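Local coordinates for flavin-dependent monooxygenase, oxygenase subunit HsaA (Mycobacterium tuberculosis, PDB 3AFF), which probably catalyses the ortho-hydroxylation of the secosteroid phenol 3-HSA with reduced flavin and oxygen during the breakdown of cholesterol, at residues A[176-181]-A[191-196]; A[115-120]-A[146-151]; A[291-296]-A[330-335]. All coordinates share one frame; numbering follows the deposited sequence.

Contact 1: A[176-181]-A[191-196]; sequences YEIKDV and GSNTLV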
# COMPACT_ATOMS: atom_id res chain seq x y z
N TYR A 176 -14.70 -52.97 26.58
CA TYR A 176 -15.31 -52.40 25.32
C TYR A 176 -15.14 -53.36 24.14
O TYR A 176 -14.39 -54.31 24.24
CB TYR A 176 -14.73 -51.02 24.90
CG TYR A 176 -13.24 -51.00 24.80
CD1 TYR A 176 -12.59 -51.13 23.55
CD2 TYR A 176 -12.45 -50.80 25.96
CE1 TYR A 176 -11.15 -51.08 23.48
CE2 TYR A 176 -11.06 -50.77 25.89
CZ TYR A 176 -10.42 -50.92 24.66
OH TYR A 176 -9.03 -50.91 24.60
N GLU A 177 -15.81 -53.02 23.03
CA GLU A 177 -15.85 -53.80 21.80
C GLU A 177 -15.23 -52.86 20.73
O GLU A 177 -15.54 -51.63 20.70
CB GLU A 177 -17.31 -54.13 21.47
CG GLU A 177 -17.49 -55.10 20.25
CD GLU A 177 -18.88 -55.00 19.50
OE1 GLU A 177 -19.92 -54.68 20.16
OE2 GLU A 177 -18.90 -55.25 18.25
N ILE A 178 -14.34 -53.41 19.92
CA ILE A 178 -13.86 -52.68 18.75
C ILE A 178 -14.70 -53.04 17.54
O ILE A 178 -14.71 -54.20 17.14
CB ILE A 178 -12.39 -52.98 18.48
CG1 ILE A 178 -11.56 -52.51 19.72
CG2 ILE A 178 -11.97 -52.34 17.11
CD1 ILE A 178 -10.05 -52.78 19.58
N LYS A 179 -15.46 -52.09 17.02
CA LYS A 179 -16.20 -52.31 15.78
C LYS A 179 -15.29 -51.93 14.62
O LYS A 179 -14.84 -50.78 14.56
CB LYS A 179 -17.50 -51.47 15.76
CG LYS A 179 -18.35 -51.64 14.53
CD LYS A 179 -19.73 -50.88 14.63
CE LYS A 179 -20.54 -50.98 13.29
NZ LYS A 179 -20.48 -52.37 12.60
N ASP A 180 -15.05 -52.87 13.69
CA ASP A 180 -14.21 -52.60 12.51
C ASP A 180 -14.96 -51.88 11.39
O ASP A 180 -15.74 -52.50 10.65
CB ASP A 180 -13.58 -53.90 11.98
CG ASP A 180 -12.80 -53.69 10.67
OD1 ASP A 180 -12.73 -52.54 10.16
OD2 ASP A 180 -12.28 -54.71 10.16
N VAL A 181 -14.72 -50.58 11.28
CA VAL A 181 -15.47 -49.71 10.37
C VAL A 181 -14.52 -48.87 9.44
O VAL A 181 -14.98 -48.00 8.75
CB VAL A 181 -16.42 -48.72 11.14
CG1 VAL A 181 -17.41 -49.47 11.97
CG2 VAL A 181 -15.61 -47.79 12.04
N GLY A 191 -6.14 -48.12 11.11
CA GLY A 191 -7.13 -48.94 11.83
C GLY A 191 -7.85 -48.12 12.91
O GLY A 191 -8.01 -48.54 14.05
N SER A 192 -8.27 -46.92 12.52
CA SER A 192 -8.90 -45.97 13.44
C SER A 192 -10.36 -46.38 13.69
O SER A 192 -11.30 -45.67 13.31
CB SER A 192 -8.74 -44.52 12.93
OG SER A 192 -7.35 -44.21 12.68
N ASN A 193 -10.52 -47.54 14.34
CA ASN A 193 -11.83 -48.17 14.55
C ASN A 193 -12.66 -47.60 15.72
O ASN A 193 -12.25 -46.65 16.40
CB ASN A 193 -11.71 -49.71 14.57
CG ASN A 193 -11.39 -50.29 13.20
OD1 ASN A 193 -10.41 -51.02 13.03
ND2 ASN A 193 -12.18 -49.94 12.22
N THR A 194 -13.88 -48.12 15.91
CA THR A 194 -14.83 -47.57 16.86
C THR A 194 -14.98 -48.34 18.17
O THR A 194 -15.00 -49.58 18.18
CB THR A 194 -16.15 -47.41 16.16
OG1 THR A 194 -16.02 -46.25 15.33
CG2 THR A 194 -17.26 -47.19 17.14
N LEU A 195 -15.10 -47.62 19.29
CA LEU A 195 -15.04 -48.28 20.63
C LEU A 195 -16.41 -48.14 21.24
O LEU A 195 -16.90 -47.02 21.47
CB LEU A 195 -13.99 -47.63 21.55
CG LEU A 195 -12.62 -47.24 20.98
CD1 LEU A 195 -11.84 -46.27 21.89
CD2 LEU A 195 -11.82 -48.51 20.66
N VAL A 196 -17.03 -49.29 21.50
CA VAL A 196 -18.41 -49.30 22.03
C VAL A 196 -18.38 -49.68 23.50
O VAL A 196 -17.85 -50.68 23.84
CB VAL A 196 -19.34 -50.29 21.23
CG1 VAL A 196 -20.80 -50.19 21.70
CG2 VAL A 196 -19.24 -50.00 19.71
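With chi1 at 53°, the ring of Tyr176 swings between its own backbone N and carbonyl carbon; Leu195, its CG lying opposite the carbonyl carbon (chi1 -43°), sends CD2 to meet it. The two side chains run side by side in the same direction, and Leu195 CD2 comes obliquely to within 3.9 Å of Tyr176 CE1. Ile178 joins them on this face, its CG1 4.1 Å from Leu195 CD2, while the side chains of Ile178 and Asn193 cross at about a right angle, with Ile178 CG2 3.7 Å from Asn193 CB.

Behind these side chains the backbones run antiparallel, their short axes 146° apart. Glu177 and Val196 form one hydrogen-bonded pair, with Val196 N to Glu177 O at 2.9 Å, and Lys179 and Thr194 the next, with Lys179 N to Thr194 O at 2.8 Å; Ile178 and Leu195 are the non-hydrogen-bonded pair between. Past the end of the strand, Val181 CG2 lies 3.7 Å from Thr194 OG1, and the Asp180 carboxylate forms a salt bridge with Arg34.

Leu195 also packs on Thr151 and Val153 of strand 150-159 and lies close to Ser142, a probable FMN-binding residue. This is a short antiparallel ladder in the beta domain of the acyl-CoA dehydrogenase fold, with 193-198 lying between 177-179 and 132-142.

Contact 2: A[115-120]-A[146-151]; sequences RISSSY and DHASWT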
# COMPACT_ATOMS: atom_id res chain seq x y z
N ARG A 115 0.12 -50.93 25.85
CA ARG A 115 -0.25 -49.69 25.10
C ARG A 115 -1.72 -49.29 25.28
O ARG A 115 -2.57 -50.11 25.62
CB ARG A 115 0.03 -49.89 23.59
CG ARG A 115 1.50 -50.06 23.28
CD ARG A 115 1.70 -50.31 21.77
NE ARG A 115 1.30 -51.67 21.44
CZ ARG A 115 2.09 -52.74 21.52
NH1 ARG A 115 3.33 -52.64 21.97
NH2 ARG A 115 1.60 -53.93 21.16
N ILE A 116 -2.01 -48.00 25.03
CA ILE A 116 -3.29 -47.39 25.36
C ILE A 116 -3.72 -46.61 24.11
O ILE A 116 -2.94 -45.82 23.57
CB ILE A 116 -3.17 -46.41 26.63
CG1 ILE A 116 -2.47 -47.10 27.83
CG2 ILE A 116 -4.52 -45.87 27.06
CD1 ILE A 116 -1.01 -46.77 27.93
N SER A 117 -4.94 -46.84 23.62
CA SER A 117 -5.44 -46.03 22.49
C SER A 117 -6.28 -44.88 23.07
O SER A 117 -6.36 -44.76 24.28
CB SER A 117 -6.26 -46.91 21.55
OG SER A 117 -7.36 -47.53 22.26
N SER A 118 -6.87 -44.02 22.23
CA SER A 118 -7.73 -42.95 22.72
C SER A 118 -8.86 -42.69 21.74
O SER A 118 -8.78 -43.06 20.59
CB SER A 118 -6.97 -41.64 22.89
OG SER A 118 -6.48 -41.19 21.65
N SER A 119 -9.95 -42.12 22.25
CA SER A 119 -10.84 -41.34 21.38
C SER A 119 -11.39 -40.26 22.29
O SER A 119 -12.36 -40.50 23.06
CB SER A 119 -11.94 -42.19 20.72
OG SER A 119 -12.90 -41.36 20.03
N TYR A 120 -10.74 -39.09 22.22
CA TYR A 120 -10.98 -37.94 23.12
C TYR A 120 -12.21 -37.08 22.81
O TYR A 120 -12.67 -36.30 23.66
CB TYR A 120 -9.77 -37.02 23.17
CG TYR A 120 -8.46 -37.63 23.71
CD1 TYR A 120 -8.42 -38.32 24.91
CD2 TYR A 120 -7.26 -37.50 22.99
CE1 TYR A 120 -7.16 -38.88 25.42
CE2 TYR A 120 -6.02 -38.09 23.46
CZ TYR A 120 -6.01 -38.74 24.68
OH TYR A 120 -4.82 -39.23 25.19
N ASP A 146 -6.46 -51.57 17.79
CA ASP A 146 -6.30 -53.01 17.68
C ASP A 146 -4.98 -53.43 18.32
O ASP A 146 -4.77 -54.60 18.59
CB ASP A 146 -6.38 -53.48 16.21
CG ASP A 146 -7.78 -53.25 15.55
OD1 ASP A 146 -7.86 -52.50 14.51
OD2 ASP A 146 -8.82 -53.82 16.05
N HIS A 147 -4.10 -52.47 18.60
CA HIS A 147 -2.79 -52.76 19.21
C HIS A 147 -2.69 -52.29 20.66
O HIS A 147 -1.58 -52.17 21.23
CB HIS A 147 -1.67 -52.16 18.37
CG HIS A 147 -1.54 -52.79 17.01
ND1 HIS A 147 -0.95 -54.02 16.81
CD2 HIS A 147 -1.93 -52.35 15.78
CE1 HIS A 147 -0.99 -54.32 15.53
NE2 HIS A 147 -1.57 -53.32 14.88
N ALA A 148 -3.83 -52.02 21.28
CA ALA A 148 -3.82 -51.53 22.67
C ALA A 148 -4.63 -52.45 23.58
O ALA A 148 -5.60 -53.07 23.12
CB ALA A 148 -4.37 -50.13 22.70
N SER A 149 -4.29 -52.53 24.87
CA SER A 149 -5.19 -53.31 25.70
C SER A 149 -6.00 -52.48 26.76
O SER A 149 -6.68 -53.01 27.63
CB SER A 149 -4.44 -54.54 26.26
OG SER A 149 -3.26 -54.12 26.88
N TRP A 150 -5.90 -51.17 26.62
CA TRP A 150 -6.65 -50.20 27.39
C TRP A 150 -6.94 -49.02 26.43
O TRP A 150 -6.27 -48.88 25.39
CB TRP A 150 -5.75 -49.64 28.46
CG TRP A 150 -5.44 -50.54 29.67
CD1 TRP A 150 -4.45 -51.51 29.75
CD2 TRP A 150 -6.09 -50.51 30.94
NE1 TRP A 150 -4.49 -52.09 31.00
CE2 TRP A 150 -5.49 -51.51 31.75
CE3 TRP A 150 -7.13 -49.73 31.49
CZ2 TRP A 150 -5.88 -51.75 33.09
CZ3 TRP A 150 -7.53 -49.97 32.81
CH2 TRP A 150 -6.87 -50.97 33.62
N THR A 151 -7.89 -48.16 26.80
CA THR A 151 -8.19 -47.00 26.01
C THR A 151 -8.57 -45.83 26.88
O THR A 151 -9.17 -46.01 27.95
CB THR A 151 -9.34 -47.28 24.97
OG1 THR A 151 -9.26 -46.31 23.94
CG2 THR A 151 -10.81 -47.26 25.63
O HOH W 1 -1.13 -53.58 24.84
O HOH W 2 -0.29 -55.29 19.26
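Arg115 reaches along the other segment toward His147 and turns its guanidinium edge to the backbone there: NE donates to His147 O at 2.9 Å, with a fairly straight N-H...O angle of 159°. The donor lies in the carbonyl plane, although the oxygen sits 16° out of the guanidinium plane. A bend at chi3 (-75°) presents NE in this way. Farther out, a water receives a weak bond from Arg115 NH2 and hydrogen-bonds His147 ND1 at 2.8 Å, lying at the edge of the imidazole in its plane; the other ring nitrogen, NE2, is bonded to Leu36 O. The arginine is also in a cation-pi contact with Phe50.

Next along, Ala148 CB lies against the backbone of 115-117, 3.4 Å from Arg115 O and 3.5 Å from Ser117 N. Arg115 O takes a bent bond from Ser149 N, tilted out of the carbonyl plane, and a second water joins Arg115 N to Ser149 OG. The side chains of Ile116 and Trp150 then lie alongside each other, pointing the same way, with Ile116 CG1 4.2 Å from Trp150 CB. On the other face the hydroxyls of Ser117 and Thr151 meet, OG to OG1 at 2.8 Å, where Ser117 and Thr151 form a parallel beta bridge and Ser117 N bonds to Trp150 O at 3.0 Å.

Polar groups thus fasten the two segments together, yet Trp150 N is buried without a partner. The bonds hold strand 116-119, which carries Ser118 and Ser119 and is followed by Tyr120, all probable FMN-binding residues; Ser142 OG, from the same probable site, bonds to Ser118 O and, weakly, to Ser117 OG.

Contact 3: A[291-296]-A[330-335]; sequences DAAWRQ and TGRSIA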
# COMPACT_ATOMS: atom_id res chain seq x y z
N ASP A 291 10.53 -27.64 5.12
CA ASP A 291 11.49 -27.48 6.21
C ASP A 291 11.16 -26.29 7.09
O ASP A 291 11.36 -26.37 8.30
CB ASP A 291 12.95 -27.47 5.73
CG ASP A 291 13.91 -28.23 6.70
OD1 ASP A 291 13.86 -29.49 6.77
OD2 ASP A 291 14.72 -27.57 7.41
N ALA A 292 10.62 -25.19 6.54
CA ALA A 292 10.18 -24.05 7.38
C ALA A 292 8.98 -24.44 8.28
O ALA A 292 8.92 -24.00 9.42
CB ALA A 292 9.83 -22.79 6.54
N ALA A 293 8.05 -25.25 7.77
CA ALA A 293 6.85 -25.69 8.52
C ALA A 293 7.34 -26.53 9.72
O ALA A 293 6.88 -26.36 10.85
CB ALA A 293 5.91 -26.54 7.61
N TRP A 294 8.29 -27.43 9.44
CA TRP A 294 8.90 -28.22 10.50
C TRP A 294 9.65 -27.41 11.59
O TRP A 294 9.38 -27.61 12.81
CB TRP A 294 9.77 -29.37 9.96
CG TRP A 294 10.41 -30.15 11.12
CD1 TRP A 294 11.72 -30.03 11.56
CD2 TRP A 294 9.74 -31.06 12.04
NE1 TRP A 294 11.92 -30.87 12.68
CE2 TRP A 294 10.73 -31.51 12.99
CE3 TRP A 294 8.43 -31.57 12.13
CZ2 TRP A 294 10.45 -32.46 14.00
CZ3 TRP A 294 8.14 -32.53 13.19
CH2 TRP A 294 9.14 -32.94 14.09
N ARG A 295 10.59 -26.54 11.19
CA ARG A 295 11.31 -25.71 12.18
C ARG A 295 10.33 -24.98 13.06
O ARG A 295 10.53 -24.85 14.25
CB ARG A 295 12.12 -24.60 11.51
CG ARG A 295 13.37 -24.97 10.73
CD ARG A 295 13.97 -23.64 10.12
NE ARG A 295 14.02 -23.73 8.66
CZ ARG A 295 14.88 -24.51 7.99
NH1 ARG A 295 15.80 -25.24 8.65
NH2 ARG A 295 14.84 -24.56 6.68
N GLN A 296 9.30 -24.40 12.43
CA GLN A 296 8.26 -23.66 13.15
C GLN A 296 7.52 -24.57 14.17
O GLN A 296 7.45 -24.21 15.38
CB GLN A 296 7.31 -23.04 12.12
CG GLN A 296 6.12 -22.23 12.65
CD GLN A 296 5.17 -21.79 11.49
OE1 GLN A 296 4.77 -22.61 10.61
NE2 GLN A 296 4.87 -20.47 11.43
N THR A 330 0.85 -27.34 9.00
CA THR A 330 0.17 -28.38 8.32
C THR A 330 -0.37 -27.84 6.98
O THR A 330 -0.31 -28.52 5.96
CB THR A 330 -0.90 -28.97 9.28
OG1 THR A 330 -0.27 -29.71 10.36
CG2 THR A 330 -1.78 -29.94 8.56
N GLY A 331 -0.90 -26.61 6.98
CA GLY A 331 -1.29 -25.92 5.72
C GLY A 331 -0.21 -25.74 4.64
O GLY A 331 -0.44 -26.07 3.45
N ARG A 332 0.97 -25.28 5.06
CA ARG A 332 2.14 -25.14 4.17
C ARG A 332 2.56 -26.50 3.60
O ARG A 332 2.85 -26.63 2.40
CB ARG A 332 3.34 -24.57 4.91
CG ARG A 332 3.24 -23.10 5.29
CD ARG A 332 4.29 -22.83 6.45
NE ARG A 332 5.68 -22.36 6.13
CZ ARG A 332 6.07 -21.55 5.12
NH1 ARG A 332 5.20 -21.06 4.21
NH2 ARG A 332 7.36 -21.22 5.01
N SER A 333 2.64 -27.49 4.49
CA SER A 333 2.99 -28.85 4.18
C SER A 333 2.09 -29.44 3.17
O SER A 333 2.56 -30.03 2.23
CB SER A 333 2.90 -29.68 5.49
OG SER A 333 4.03 -29.35 6.28
N ILE A 334 0.77 -29.33 3.38
CA ILE A 334 -0.19 -29.92 2.50
C ILE A 334 -0.12 -29.17 1.13
O ILE A 334 -0.21 -29.79 0.05
CB ILE A 334 -1.67 -29.91 3.07
CG1 ILE A 334 -2.10 -31.29 3.60
CG2 ILE A 334 -2.68 -29.72 2.02
CD1 ILE A 334 -2.02 -31.38 5.13
N ALA A 335 0.02 -27.86 1.17
CA ALA A 335 0.09 -27.07 -0.10
C ALA A 335 1.23 -27.61 -1.01
O ALA A 335 1.02 -27.88 -2.18
CB ALA A 335 0.34 -25.64 0.23
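Helix segments 291-296 and 330-335 run nearly antiparallel, their axes 160° apart and 8.7 Å from each other at closest approach, with Ala293 and Arg332 facing at a CA-CA distance of 6.4 Å. The small side chain of Ala293 points toward the partner helix, and its CB lies 3.6 Å from Ser333 OG. That hydroxyl is opposite its own carbonyl carbon and hydrogen-bonds back to Ala329 O, one turn earlier in its helix, so it meets the alanine methyl while already bonded within its own helix.

Arg332 makes the longer reach. Its chain leaves the helix toward the other segment and bends at chi3 (93°), bringing the guanidinium edge to Ala292, whose CB sits near the plane of that group, 3.3 Å from Arg332 NH2. The inner part of the same chain passes Ala293, where Arg332 CD is 4.2 Å from Ala293 CB. One turn on, Gln296 stretches out with CG opposite its backbone N and crosses the arginine at about a right angle; Gln296 OE1 comes to 4.2 Å from Arg332 CD, and the amide and guanidinium planes stand 72° apart. Gln296 OE1 is buried here without a partner in the model. The arginine has a long, weak ion pair with Asp289, a turn before Ala293 in the same helix.

Farther round, Ser333 packs on Val246 of helix 233-259, and Thr330 and Ile334 on helix 354-370. Together these elements belong to the C-terminal helical bundle of the acyl-CoA dehydrogenase fold, in which helices 286-309 and 316-342 are neighbouring, antiparallel members, meeting here through Ala292, Ala293, Ser333 and Arg332.

Overall arrangement
Contacts 1 and 2 belong to the same mixed beta sheet, their centres about 10 Å apart, and they touch directly: Tyr176 of contact 1 packs against Trp150 and Thr151 of contact 2. Contact 3 lies on the opposite side of the chain's centre, in the C-terminal helices, with its centre about 32 Å from that of contact 1 and 29 Å from that of contact 2. Along the sequence they follow in series: contact 2 closes first, then contact 1, then contact 3. Together they sample the beta domain and the helical bundle of an acyl-CoA dehydrogenase-like subunit, whose probable FMN-binding residues come from both parts of the chain.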